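Probable sugar ABC transporter, sugar-binding protein (Streptococcus pneumoniae, PDB 2W7Y) is a solute-binding protein that binds the blood group A-trisaccharide and probably delivers such glycans to an ABC transporter. Local coordinates at residues G221-L229 with A383-W392; Y150-M159 with A303-T312. All blocks are in the same frame, centred on the assembly; numbering follows the deposited sequence.

Interaction 1 of 2, residues G221-L229 with A383-W392; sequences GRKLLDKPL and AVVPTVSDVW
With chi1 of Trp392 at -58°, its CG lies anti to the carbonyl carbon, and the indole reaches across from helix 388-392 to the turn that follows helix 219-224. Leu225 and Leu229 meet it on opposite faces. Leu225, which also has CG anti to the carbonyl carbon, lays CD2 over the six-membered ring of Trp392, 4.0 Å from its centroid, while CB of Leu229 sits 3.8 Å from the centroid of the five-membered ring; both are CH-pi contacts. The indole edge is used as well: NE1 of Trp392 donates to Leu224 O at 3.0 Å, with the acceptor in the plane of the ring and an N-H...O angle of 144°. A second, weak bond runs from the same NE1 to Lys227 O at 2.9 Å. A water joins Leu229 N to Trp392 O.

The branches of Leu225 make further apolar contacts. CD1 packs 3.9 Å from CG1 of Val385, CD2 touches Val388 and Val391, and CB lies near CD of Pro386, whose CG approaches Leu225 O. Leu225 also touches Asn212 and Leu215 of helix 207-215. NE of Arg222 passes 3.8 Å from CB of Ala383 but gives its hydrogen bond to Gly216 O. The contact thus packs the turn onto strand 383-385 and the next helix, N-capped by Thr387, whose OG1 accepts from Asp390 N. Apolar packing carries most of it, and the NE1 bond to Leu224 O, the weaker one to Lys227 O and a leucine on each face should restrict rotation of the indole while satisfying its buried N-H.

Interaction 2 of 2, residues Y150-M159 with A303-T312; sequences YTVHEQLFTM and AISSSGGGIT. With GAL (beta-D-galactopyranose), chain C; A2G (2-acetamido-2-deoxy-alpha-D-galactopyranose), chain B.
Ile304 pairs with selenomethionine Met159 in the antiparallel ladder of strands 302-306 and 157-164: its N donates to Met159 O at 2.8 Å and its O accepts from Met159 N. Their side chains lie side by side, CD1 of Ile304 3.4 Å from CE of Met159. On the other face of the sheet, Ser305 OG and Thr158 OG1, the latter also hydrogen-bonded to Asn348 ND2, share a water that donates to Ser306 O. Ser306 faces Phe157 through weak backbone bonds. Ser307 O takes a hydrogen bond from His153 ND1, 2.8 Å long and near the imidazole plane. Gly308, lacking a side chain, passes close to that ring, and Gly309 O lies over one face, 3.3 Å from CG of His153. Gly310 N donates almost straight (168°) to Thr151 OG1, which stands anti to the backbone N (chi1 -170°), turned toward that donor and toward Thr312 OG1, bonded at 2.9 Å. Ile311 forms a two-bond bridge with Val152. Strand 311-313 edges a different sheet, so both segments run between two sheets, consistent with the interlobe crossover of solute-binding proteins.

The bound glycan meets the 150-159 side. CE1 of His153 is 3.4 Å from O4 of the galactose, Gln155 NE2 gives O6 a weak bond of 2.8 Å, and CZ of Phe157 touches O7 of the N-acetylgalactosamine. The 303-312 backbone therefore acts as a second shell: by occupying ND1 it orients the imidazole that borders the sugar.

The two contacts meet where strand 383-385 runs parallel to strand 302-306, Val385 O lying 2.8 Å from Ser305 N in a probable hydrogen bond. Asp390 makes a further tie, its OD1 bonding to Gly308 N, so the helix of interaction 1 reaches the glycine-rich loop of interaction 2. Interaction 2 is buried near the centre of the chain and includes three pocket residues; it relies on strand pairing and backbone-to-side-chain bonds. Interaction 1 is only partly buried, its touching residues ranging from buried to exposed, and depends on aliphatic and indole packing. It joins a helix-end turn to the sheet's flank, with the side chain of Val388 about 10 Å from the bound A2G (2-acetamido-2-deoxy-alpha-D-galactopyranose).

Interaction 1 of 2, residues G221-L229 with A383-W392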
loop_
_atom_site.group_PDB
_atom_site.type_symbol
_atom_site.label_atom_id
_atom_site.label_comp_id
_atom_site.label_asym_id
_atom_site.label_seq_id
_atom_site.Cartn_x
_atom_site.Cartn_y
_atom_site.Cartn_z
ATOM N N GLY A 221 -7.593 -2.331 -19.278
ATOM C CA GLY A 221 -7.480 -2.553 -17.842
ATOM C C GLY A 221 -6.815 -1.401 -17.108
ATOM O O GLY A 221 -7.151 -1.124 -15.956
ATOM N N ARG A 222 -5.871 -0.734 -17.771
ATOM C CA ARG A 222 -5.172 0.423 -17.202
ATOM C C ARG A 222 -6.077 1.650 -17.067
ATOM O O ARG A 222 -6.026 2.355 -16.061
ATOM C CB ARG A 222 -3.933 0.780 -18.032
ATOM C CG ARG A 222 -2.787 -0.212 -17.921
ATOM C CD ARG A 222 -1.609 0.186 -18.804
ATOM N NE ARG A 222 -0.862 -0.994 -19.232
ATOM C CZ ARG A 222 -0.668 -1.360 -20.498
ATOM N NH1 ARG A 222 -1.141 -0.622 -21.494
ATOM N NH2 ARG A 222 0.021 -2.461 -20.768
ATOM N N LYS A 223 -6.903 1.905 -18.081
ATOM C CA LYS A 223 -7.816 3.052 -18.050
ATOM C C LYS A 223 -8.993 2.844 -17.087
ATOM O O LYS A 223 -9.586 3.810 -16.604
ATOM C CB LYS A 223 -8.283 3.446 -19.459
ATOM C CG LYS A 223 -9.067 2.387 -20.219
ATOM C CD LYS A 223 -9.471 2.914 -21.593
ATOM C CE LYS A 223 -10.351 1.924 -22.343
ATOM N NZ LYS A 223 -10.716 2.411 -23.702
ATOM N N LEU A 224 -9.316 1.581 -16.816
ATOM C CA LEU A 224 -10.234 1.212 -15.738
ATOM C C LEU A 224 -9.737 1.724 -14.390
ATOM O O LEU A 224 -10.527 2.198 -13.577
ATOM C CB LEU A 224 -10.401 -0.313 -15.679
ATOM C CG LEU A 224 -11.721 -0.999 -16.053
ATOM C CD1 LEU A 224 -12.444 -0.354 -17.240
ATOM C CD2 LEU A 224 -11.480 -2.484 -16.294
ATOM N N LEU A 225 -8.423 1.627 -14.175
ATOM C CA LEU A 225 -7.767 2.098 -12.952
ATOM C C LEU A 225 -7.390 3.590 -12.978
ATOM O O LEU A 225 -6.636 4.054 -12.121
ATOM C CB LEU A 225 -6.528 1.241 -12.651
ATOM C CG LEU A 225 -6.742 -0.222 -12.236
ATOM C CD1 LEU A 225 -5.463 -1.028 -12.474
ATOM C CD2 LEU A 225 -7.182 -0.331 -10.771
ATOM N N ASP A 226 -7.910 4.324 -13.961
ATOM C CA ASP A 226 -7.716 5.775 -14.077
ATOM C C ASP A 226 -8.902 6.551 -13.505
ATOM O O ASP A 226 -8.773 7.711 -13.113
ATOM C CB ASP A 226 -7.536 6.174 -15.545
ATOM C CG ASP A 226 -6.086 6.410 -15.926
ATOM O OD1 ASP A 226 -5.426 7.279 -15.309
ATOM O OD2 ASP A 226 -5.610 5.743 -16.870
ATOM N N LYS A 227 -10.062 5.906 -13.487
ATOM C CA LYS A 227 -11.304 6.532 -13.047
ATOM C C LYS A 227 -11.935 5.714 -11.914
ATOM O O LYS A 227 -11.515 4.578 -11.673
ATOM C CB LYS A 227 -12.280 6.635 -14.228
ATOM C CG LYS A 227 -11.750 7.369 -15.462
ATOM C CD LYS A 227 -11.644 8.879 -15.243
ATOM C CE LYS A 227 -11.315 9.611 -16.540
ATOM N NZ LYS A 227 -9.935 9.319 -17.028
ATOM N N PRO A 228 -12.925 6.295 -11.198
ATOM C CA PRO A 228 -13.780 5.492 -10.322
ATOM C C PRO A 228 -14.440 4.331 -11.073
ATOM O O PRO A 228 -14.658 4.415 -12.285
ATOM C CB PRO A 228 -14.845 6.492 -9.863
ATOM C CG PRO A 228 -14.178 7.810 -9.938
ATOM C CD PRO A 228 -13.271 7.729 -11.129
ATOM N N LEU A 229 -14.749 3.259 -10.349
ATOM C CA LEU A 229 -15.310 2.048 -10.944
ATOM C C LEU A 229 -16.771 2.233 -11.369
ATOM O O LEU A 229 -17.578 2.812 -10.636
ATOM C CB LEU A 229 -15.169 0.872 -9.965
ATOM C CG LEU A 229 -15.474 -0.562 -10.421
ATOM C CD1 LEU A 229 -14.615 -0.995 -11.616
ATOM C CD2 LEU A 229 -15.299 -1.530 -9.259
ATOM N N ALA A 383 4.914 -0.967 -17.129
ATOM C CA ALA A 383 3.649 -0.320 -16.814
ATOM C C ALA A 383 3.507 -0.191 -15.314
ATOM O O ALA A 383 3.942 -1.060 -14.555
ATOM C CB ALA A 383 2.477 -1.104 -17.393
ATOM N N VAL A 384 2.891 0.899 -14.883
ATOM C CA VAL A 384 2.684 1.127 -13.469
ATOM C C VAL A 384 1.219 1.515 -13.207
ATOM O O VAL A 384 0.645 2.342 -13.931
ATOM C CB VAL A 384 3.743 2.133 -12.917
ATOM C CG1 VAL A 384 3.168 3.534 -12.683
ATOM C CG2 VAL A 384 4.429 1.566 -11.686
ATOM N N VAL A 385 0.617 0.874 -12.204
ATOM C CA VAL A 385 -0.788 1.090 -11.841
ATOM C C VAL A 385 -0.947 1.655 -10.419
ATOM O O VAL A 385 -0.073 1.453 -9.576
ATOM C CB VAL A 385 -1.650 -0.214 -11.990
ATOM C CG1 VAL A 385 -1.757 -0.638 -13.449
ATOM C CG2 VAL A 385 -1.105 -1.352 -11.131
ATOM N N PRO A 386 -2.052 2.388 -10.157
ATOM C CA PRO A 386 -2.356 2.781 -8.784
ATOM C C PRO A 386 -3.101 1.657 -8.058
ATOM O O PRO A 386 -3.532 0.693 -8.693
ATOM C CB PRO A 386 -3.262 4.002 -8.964
ATOM C CG PRO A 386 -3.977 3.748 -10.245
ATOM C CD PRO A 386 -3.057 2.905 -11.110
ATOM N N THR A 387 -3.249 1.771 -6.745
ATOM C CA THR A 387 -3.976 0.750 -5.988
ATOM C C THR A 387 -5.475 0.903 -6.206
ATOM O O THR A 387 -5.984 2.028 -6.317
ATOM C CB THR A 387 -3.697 0.813 -4.475
ATOM O OG1 THR A 387 -3.970 2.135 -3.997
ATOM C CG2 THR A 387 -2.261 0.438 -4.164
ATOM N N VAL A 388 -6.166 -0.235 -6.276
ATOM C CA VAL A 388 -7.630 -0.288 -6.291
ATOM C C VAL A 388 -8.218 0.631 -5.213
ATOM O O VAL A 388 -9.178 1.364 -5.470
ATOM C CB VAL A 388 -8.145 -1.750 -6.100
ATOM C CG1 VAL A 388 -9.620 -1.779 -5.698
ATOM C CG2 VAL A 388 -7.914 -2.574 -7.365
ATOM N N SER A 389 -7.616 0.595 -4.026
ATOM C CA SER A 389 -8.035 1.408 -2.887
ATOM C C SER A 389 -8.026 2.913 -3.164
ATOM O O SER A 389 -8.952 3.618 -2.775
ATOM C CB SER A 389 -7.150 1.096 -1.676
ATOM O OG SER A 389 -7.715 1.626 -0.491
ATOM N N ASP A 390 -6.978 3.396 -3.832
ATOM C CA ASP A 390 -6.818 4.823 -4.125
ATOM C C ASP A 390 -7.838 5.327 -5.135
ATOM O O ASP A 390 -8.443 6.388 -4.955
ATOM C CB ASP A 390 -5.402 5.114 -4.639
ATOM C CG ASP A 390 -4.392 5.306 -3.516
ATOM O OD1 ASP A 390 -3.216 5.588 -3.828
ATOM O OD2 ASP A 390 -4.764 5.185 -2.329
ATOM N N VAL A 391 -8.029 4.547 -6.190
ATOM C CA VAL A 391 -8.814 4.973 -7.337
ATOM C C VAL A 391 -10.298 4.568 -7.225
ATOM O O VAL A 391 -11.178 5.303 -7.677
ATOM C CB VAL A 391 -8.141 4.508 -8.676
ATOM C CG1 VAL A 391 -8.104 2.976 -8.793
ATOM C CG2 VAL A 391 -8.804 5.146 -9.888
ATOM N N TRP A 392 -10.570 3.421 -6.601
ATOM C CA TRP A 392 -11.948 2.930 -6.484
ATOM C C TRP A 392 -12.522 2.996 -5.062
ATOM O O TRP A 392 -13.718 2.770 -4.860
ATOM C CB TRP A 392 -12.089 1.512 -7.062
ATOM C CG TRP A 392 -11.688 1.365 -8.519
ATOM C CD1 TRP A 392 -11.558 2.362 -9.449
ATOM C CD2 TRP A 392 -11.394 0.140 -9.204
ATOM N NE1 TRP A 392 -11.184 1.835 -10.664
ATOM C CE2 TRP A 392 -11.080 0.474 -10.542
ATOM C CE3 TRP A 392 -11.360 -1.208 -8.818
ATOM C CZ2 TRP A 392 -10.735 -0.494 -11.494
ATOM C CZ3 TRP A 392 -11.017 -2.168 -9.766
ATOM C CH2 TRP A 392 -10.707 -1.801 -11.087
HETATM O O HOH W 1 -15.142 3.343 -7.639
#

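Interaction 2 of 2, residues Y150-M159 with A303-T312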
loop_
_atom_site.group_PDB
_atom_site.type_symbol
_atom_site.label_atom_id
_atom_site.label_comp_id
_atom_site.label_asym_id
_atom_site.label_seq_id
_atom_site.Cartn_x
_atom_site.Cartn_y
_atom_site.Cartn_z
ATOM N N TYR A 150 -7.207 15.769 -0.313
ATOM C CA TYR A 150 -7.722 15.517 1.027
ATOM C C TYR A 150 -6.740 14.766 1.930
ATOM O O TYR A 150 -6.918 14.724 3.151
ATOM C CB TYR A 150 -9.052 14.764 0.942
ATOM C CG TYR A 150 -10.137 15.514 0.198
ATOM C CD1 TYR A 150 -10.751 16.637 0.758
ATOM C CD2 TYR A 150 -10.555 15.097 -1.067
ATOM C CE1 TYR A 150 -11.749 17.323 0.080
ATOM C CE2 TYR A 150 -11.554 15.778 -1.755
ATOM C CZ TYR A 150 -12.146 16.885 -1.178
ATOM O OH TYR A 150 -13.136 17.553 -1.862
ATOM N N THR A 151 -5.708 14.178 1.329
ATOM C CA THR A 151 -4.756 13.352 2.071
ATOM C C THR A 151 -3.362 13.340 1.431
ATOM O O THR A 151 -3.225 13.368 0.203
ATOM C CB THR A 151 -5.288 11.901 2.278
ATOM O OG1 THR A 151 -4.444 11.201 3.196
ATOM C CG2 THR A 151 -5.358 11.134 0.966
ATOM N N VAL A 152 -2.335 13.323 2.279
ATOM C CA VAL A 152 -0.946 13.242 1.823
ATOM C C VAL A 152 -0.187 12.166 2.594
ATOM O O VAL A 152 -0.003 12.269 3.807
ATOM C CB VAL A 152 -0.200 14.604 1.929
ATOM C CG1 VAL A 152 1.278 14.445 1.577
ATOM C CG2 VAL A 152 -0.842 15.658 1.034
ATOM N N HIS A 153 0.249 11.136 1.875
ATOM C CA HIS A 153 1.020 10.046 2.454
ATOM C C HIS A 153 2.512 10.383 2.375
ATOM O O HIS A 153 3.068 10.515 1.281
ATOM C CB HIS A 153 0.692 8.746 1.709
ATOM C CG HIS A 153 0.981 7.494 2.481
ATOM N ND1 HIS A 153 0.976 6.246 1.893
ATOM C CD2 HIS A 153 1.292 7.292 3.784
ATOM C CE1 HIS A 153 1.263 5.330 2.801
ATOM N NE2 HIS A 153 1.463 5.938 3.956
ATOM N N GLU A 154 3.151 10.547 3.535
ATOM C CA GLU A 154 4.594 10.829 3.609
ATOM C C GLU A 154 5.483 9.684 3.115
ATOM O O GLU A 154 6.651 9.896 2.790
ATOM C CB GLU A 154 5.026 11.268 5.020
ATOM C CG GLU A 154 3.997 11.071 6.116
ATOM C CD GLU A 154 4.193 9.829 6.964
ATOM O OE1 GLU A 154 4.874 8.868 6.549
ATOM O OE2 GLU A 154 3.631 9.823 8.079
ATOM N N GLN A 155 4.923 8.479 3.079
ATOM C CA GLN A 155 5.586 7.316 2.508
ATOM C C GLN A 155 4.776 6.862 1.309
ATOM O O GLN A 155 3.581 6.613 1.431
ATOM C CB GLN A 155 5.618 6.180 3.517
ATOM C CG GLN A 155 6.483 6.410 4.721
ATOM C CD GLN A 155 6.165 5.446 5.840
ATOM O OE1 GLN A 155 5.778 5.864 6.922
ATOM N NE2 GLN A 155 6.319 4.149 5.584
ATOM N N LEU A 156 5.423 6.747 0.156
ATOM C CA LEU A 156 4.741 6.340 -1.064
ATOM C C LEU A 156 4.387 4.855 -1.080
ATOM O O LEU A 156 5.152 4.018 -0.604
ATOM C CB LEU A 156 5.590 6.702 -2.284
ATOM C CG LEU A 156 5.287 7.980 -3.072
ATOM C CD1 LEU A 156 4.528 9.049 -2.278
ATOM C CD2 LEU A 156 6.572 8.537 -3.655
ATOM N N PHE A 157 3.220 4.545 -1.638
ATOM C CA PHE A 157 2.764 3.169 -1.783
ATOM C C PHE A 157 3.431 2.528 -3.000
ATOM O O PHE A 157 2.771 2.117 -3.962
ATOM C CB PHE A 157 1.235 3.106 -1.884
ATOM C CG PHE A 157 0.636 1.928 -1.169
ATOM C CD1 PHE A 157 0.234 2.038 0.158
ATOM C CD2 PHE A 157 0.496 0.701 -1.810
ATOM C CE1 PHE A 157 -0.309 0.950 0.833
ATOM C CE2 PHE A 157 -0.047 -0.387 -1.141
ATOM C CZ PHE A 157 -0.447 -0.267 0.182
ATOM N N THR A 158 4.758 2.456 -2.935
ATOM C CA THR A 158 5.591 1.922 -4.000
ATOM C C THR A 158 5.722 0.424 -3.768
ATOM O O THR A 158 6.319 -0.009 -2.781
ATOM C CB THR A 158 6.975 2.616 -4.001
ATOM O OG1 THR A 158 6.784 4.034 -4.047
ATOM C CG2 THR A 158 7.836 2.174 -5.192
HETATM N N MSE A 159 5.150 -0.362 -4.676
HETATM C CA MSE A 159 5.022 -1.799 -4.451
HETATM C C MSE A 159 5.326 -2.709 -5.649
HETATM O O MSE A 159 4.617 -2.692 -6.661
HETATM C CB MSE A 159 3.635 -2.108 -3.879
HETATM C CG MSE A 159 3.256 -3.573 -3.910
HETATM SE SE MSE A 159 1.783 -3.961 -2.717
HETATM C CE MSE A 159 0.522 -2.616 -3.305
ATOM N N ALA A 303 4.174 -2.971 -12.109
ATOM C CA ALA A 303 4.362 -2.693 -10.687
ATOM C C ALA A 303 3.273 -1.754 -10.183
ATOM O O ALA A 303 2.578 -1.115 -10.971
ATOM C CB ALA A 303 5.747 -2.104 -10.430
ATOM N N ILE A 304 3.114 -1.693 -8.865
ATOM C CA ILE A 304 2.169 -0.774 -8.246
ATOM C C ILE A 304 2.908 0.500 -7.830
ATOM O O ILE A 304 3.941 0.438 -7.155
ATOM C CB ILE A 304 1.428 -1.428 -7.040
ATOM C CG1 ILE A 304 0.475 -2.524 -7.535
ATOM C CG2 ILE A 304 0.652 -0.381 -6.239
ATOM C CD1 ILE A 304 0.146 -3.607 -6.521
ATOM N N SER A 305 2.388 1.646 -8.265
ATOM C CA SER A 305 2.912 2.942 -7.847
ATOM C C SER A 305 1.779 3.915 -7.596
ATOM O O SER A 305 1.237 4.527 -8.524
ATOM C CB SER A 305 3.885 3.521 -8.875
ATOM O OG SER A 305 4.577 4.631 -8.325
ATOM N N SER A 306 1.412 4.032 -6.327
ATOM C CA SER A 306 0.419 4.999 -5.912
ATOM C C SER A 306 0.881 5.727 -4.662
ATOM O O SER A 306 1.983 5.481 -4.158
ATOM C CB SER A 306 -0.944 4.337 -5.712
ATOM O OG SER A 306 -0.871 3.360 -4.699
ATOM N N SER A 307 0.050 6.651 -4.195
ATOM C CA SER A 307 0.349 7.447 -3.019
ATOM C C SER A 307 -0.118 6.724 -1.769
ATOM O O SER A 307 0.654 6.539 -0.826
ATOM C CB SER A 307 -0.340 8.808 -3.119
ATOM O OG SER A 307 -0.037 9.437 -4.350
ATOM N N GLY A 308 -1.382 6.299 -1.790
ATOM C CA GLY A 308 -2.083 5.835 -0.599
ATOM C C GLY A 308 -2.677 7.018 0.151
ATOM O O GLY A 308 -2.376 8.172 -0.154
ATOM N N GLY A 309 -3.540 6.733 1.122
ATOM C CA GLY A 309 -3.990 7.751 2.064
ATOM C C GLY A 309 -2.920 7.943 3.122
ATOM O O GLY A 309 -2.163 7.017 3.435
ATOM N N GLY A 310 -2.844 9.148 3.670
ATOM C CA GLY A 310 -1.861 9.440 4.697
ATOM C C GLY A 310 -2.392 10.424 5.706
ATOM O O GLY A 310 -3.435 10.192 6.318
ATOM N N ILE A 311 -1.664 11.524 5.872
ATOM C CA ILE A 311 -2.052 12.599 6.780
ATOM C C ILE A 311 -3.329 13.269 6.280
ATOM O O ILE A 311 -3.371 13.813 5.175
ATOM C CB ILE A 311 -0.889 13.603 6.987
ATOM C CG1 ILE A 311 0.215 12.939 7.816
ATOM C CG2 ILE A 311 -1.364 14.880 7.673
ATOM C CD1 ILE A 311 1.580 13.559 7.649
ATOM N N THR A 312 -4.368 13.190 7.108
ATOM C CA THR A 312 -5.713 13.636 6.760
ATOM C C THR A 312 -6.261 14.460 7.928
ATOM O O THR A 312 -6.206 14.026 9.078
ATOM C CB THR A 312 -6.635 12.429 6.489
ATOM O OG1 THR A 312 -5.945 11.462 5.688
ATOM C CG2 THR A 312 -7.880 12.858 5.767
HETATM C C1 GAL C . 3.368 1.495 6.499
HETATM C C2 GAL C . 2.056 0.729 6.323
HETATM C C3 GAL C . 1.984 0.090 4.933
HETATM C C4 GAL C . 2.345 1.086 3.825
HETATM C C5 GAL C . 3.696 1.735 4.159
HETATM C C6 GAL C . 4.179 2.749 3.120
HETATM O O1 GAL C . 3.279 2.288 7.661
HETATM O O2 GAL C . 1.993 -0.265 7.325
HETATM O O3 GAL C . 0.702 -0.458 4.723
HETATM O O4 GAL C . 1.319 2.045 3.716
HETATM O O5 GAL C . 3.614 2.372 5.420
HETATM O O6 GAL C . 5.583 2.888 3.230
HETATM O O5 A2G B . 1.346 -2.676 4.123
HETATM C C1 A2G B . 0.461 -1.534 3.975
HETATM C C2 A2G B . -0.966 -2.056 3.920
HETATM N N2 A2G B . -1.929 -0.959 3.811
HETATM C C3 A2G B . -1.280 -2.825 5.211
HETATM O O3 A2G B . -2.647 -3.241 5.218
HETATM C C4 A2G B . -0.328 -4.012 5.371
HETATM O O4 A2G B . -0.536 -4.959 4.316
HETATM C C5 A2G B . 1.115 -3.493 5.332
HETATM C C6 A2G B . 2.132 -4.630 5.401
HETATM O O6 A2G B . 3.440 -4.080 5.236
HETATM C C7 A2G B . -2.848 -0.922 2.853
HETATM O O7 A2G B . -2.967 -1.764 1.962
HETATM C C8 A2G B . -3.774 0.288 2.923
HETATM O O HOH W 2 4.430 4.932 -5.496
#